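Side-chain contact in nitrosopumilus output domain-containing protein (Pyrococcus horikoshii, PDB 2P9X), which is of unknown function but binds zinc and belongs to the Nitrosopumilus output domain 5 family: residues Lys48-Val53 against Ser85-Val90. Numbering follows the deposited sequence.
Sequences KFKEAV and SLEELV
Phe49 and Lys50 meet Leu86 and Glu87 where two helices of an all-helical fold, 46-57 and 86-97, face each other. The axes of segments 48-53 and 86-90 run roughly antiparallel, at 148°, and come no closer than 11.3 Å; only side chains bridge the gap. Leu86 CD2 meets the Phe49 ring obliquely, 3.5 Å from Phe49 CD2. The two side chains cross at about a right angle. Chi1 of -173° and chi2 of 63° together put CD2 on the Phe49 side of Leu86. The Lys50 and Leu86 side chains run alongside in opposing senses, with Lys50 CD 3.8 Å from Leu86 CB. The Lys50 chain kinks beyond CG. Glu87 crosses that kink, and its OE1 forms a long salt bridge with Lys50 NZ, at 3.6 Å. The stronger partner of this ammonium is Glu66 on helix 59-76, which also accepts from Leu86 N. Replacing Lys50 with an alanine would probably take the ammonium from both Glu66 and Glu87 and uncover one flank of Leu86. Leu31 of helix 23-35 touches Phe49, and Val53 CG2 lies over one ring face, nearer its margin than its centre. Helix 86-97 starts at an N-cap, where Ser85 OG accepts from Glu88 N at 3.1 Å.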
loop_
_atom_site.group_PDB
_atom_site.type_symbol
_atom_site.label_atom_id
_atom_site.label_comp_id
_atom_site.label_asym_id
_atom_site.label_seq_id
_atom_site.Cartn_x
_atom_site.Cartn_y
_atom_site.Cartn_z
ATOM N N LYS A 48 10.693 14.965 -5.144
ATOM C CA LYS A 48 11.208 14.106 -4.079
ATOM C C LYS A 48 10.077 13.703 -3.132
ATOM O O LYS A 48 10.033 12.573 -2.646
ATOM C CB LYS A 48 12.313 14.825 -3.303
ATOM C CG LYS A 48 13.021 13.952 -2.278
ATOM C CD LYS A 48 14.271 14.623 -1.728
ATOM C CE LYS A 48 15.300 14.860 -2.825
ATOM N NZ LYS A 48 15.695 13.593 -3.505
ATOM N N PHE A 49 9.160 14.631 -2.876
ATOM C CA PHE A 49 8.031 14.353 -1.996
ATOM C C PHE A 49 7.170 13.262 -2.637
ATOM O O PHE A 49 6.765 12.302 -1.972
ATOM C CB PHE A 49 7.212 15.637 -1.772
ATOM C CG PHE A 49 5.943 15.428 -0.986
ATOM C CD1 PHE A 49 5.959 15.465 0.406
ATOM C CD2 PHE A 49 4.736 15.186 -1.633
ATOM C CE1 PHE A 49 4.791 15.263 1.142
ATOM C CE2 PHE A 49 3.555 14.984 -0.906
ATOM C CZ PHE A 49 3.587 15.022 0.483
ATOM N N LYS A 50 6.899 13.399 -3.933
ATOM C CA LYS A 50 6.095 12.408 -4.636
ATOM C C LYS A 50 6.777 11.047 -4.586
ATOM O O LYS A 50 6.132 10.028 -4.337
ATOM C CB LYS A 50 5.876 12.837 -6.089
ATOM C CG LYS A 50 4.741 13.836 -6.241
ATOM C CD LYS A 50 4.599 14.329 -7.679
ATOM C CE LYS A 50 4.815 13.217 -8.687
ATOM N NZ LYS A 50 3.956 13.386 -9.896
ATOM N N GLU A 51 8.085 11.040 -4.817
ATOM C CA GLU A 51 8.861 9.807 -4.787
ATOM C C GLU A 51 8.755 9.160 -3.405
ATOM O O GLU A 51 8.576 7.949 -3.297
ATOM C CB GLU A 51 10.335 10.102 -5.101
ATOM C CG GLU A 51 11.253 8.892 -4.973
ATOM C CD GLU A 51 12.729 9.247 -5.112
ATOM O OE1 GLU A 51 13.047 10.439 -5.319
ATOM O OE2 GLU A 51 13.572 8.328 -5.009
ATOM N N ALA A 52 8.857 9.977 -2.358
ATOM C CA ALA A 52 8.785 9.476 -0.986
ATOM C C ALA A 52 7.438 8.849 -0.657
ATOM O O ALA A 52 7.379 7.805 -0.020
ATOM C CB ALA A 52 9.086 10.601 0.009
ATOM N N VAL A 53 6.347 9.490 -1.067
ATOM C CA VAL A 53 5.029 8.935 -0.797
ATOM C C VAL A 53 4.856 7.626 -1.570
ATOM O O VAL A 53 4.234 6.682 -1.080
ATOM C CB VAL A 53 3.911 9.924 -1.199
ATOM C CG1 VAL A 53 2.545 9.324 -0.897
ATOM C CG2 VAL A 53 4.105 11.238 -0.461
ATOM N N SER A 85 -0.017 18.104 -11.863
ATOM C CA SER A 85 1.002 17.413 -11.081
ATOM C C SER A 85 1.438 18.330 -9.942
ATOM O O SER A 85 1.265 19.547 -10.018
ATOM C CB SER A 85 2.221 17.081 -11.944
ATOM O OG SER A 85 2.946 18.253 -12.270
ATOM N N LEU A 86 2.008 17.752 -8.894
ATOM C CA LEU A 86 2.455 18.552 -7.764
ATOM C C LEU A 86 3.546 19.537 -8.201
ATOM O O LEU A 86 3.603 20.661 -7.701
ATOM C CB LEU A 86 2.971 17.644 -6.642
ATOM C CG LEU A 86 3.322 18.312 -5.312
ATOM C CD1 LEU A 86 2.074 18.938 -4.695
ATOM C CD2 LEU A 86 3.903 17.271 -4.372
ATOM N N GLU A 87 4.405 19.119 -9.133
ATOM C CA GLU A 87 5.474 19.990 -9.622
ATOM C C GLU A 87 4.882 21.221 -10.290
ATOM O O GLU A 87 5.336 22.345 -10.056
ATOM C CB GLU A 87 6.379 19.259 -10.620
ATOM C CG GLU A 87 7.250 18.196 -9.993
ATOM C CD GLU A 87 6.636 16.815 -10.078
ATOM O OE1 GLU A 87 5.393 16.706 -10.051
ATOM O OE2 GLU A 87 7.406 15.839 -10.165
ATOM N N GLU A 88 3.874 21.007 -11.130
ATOM C CA GLU A 88 3.219 22.119 -11.808
ATOM C C GLU A 88 2.488 22.986 -10.790
ATOM O O GLU A 88 2.411 24.207 -10.942
ATOM C CB GLU A 88 2.218 21.609 -12.843
ATOM C CG GLU A 88 2.855 20.946 -14.046
ATOM C CD GLU A 88 1.831 20.403 -15.026
ATOM O OE1 GLU A 88 0.614 20.541 -14.770
ATOM O OE2 GLU A 88 2.250 19.833 -16.054
ATOM N N LEU A 89 1.948 22.351 -9.749
ATOM C CA LEU A 89 1.215 23.073 -8.714
ATOM C C LEU A 89 2.132 24.034 -7.963
ATOM O O LEU A 89 1.759 25.177 -7.688
ATOM C CB LEU A 89 0.577 22.088 -7.726
ATOM C CG LEU A 89 -0.325 22.696 -6.648
ATOM C CD1 LEU A 89 -1.586 23.270 -7.291
ATOM C CD2 LEU A 89 -0.686 21.634 -5.614
ATOM N N VAL A 90 3.330 23.566 -7.624
ATOM C CA VAL A 90 4.292 24.396 -6.912
ATOM C C VAL A 90 4.747 25.528 -7.825
ATOM O O VAL A 90 4.911 26.666 -7.386
ATOM C CB VAL A 90 5.513 23.561 -6.457
ATOM C CG1 VAL A 90 6.606 24.471 -5.914
ATOM C CG2 VAL A 90 5.073 22.567 -5.380
#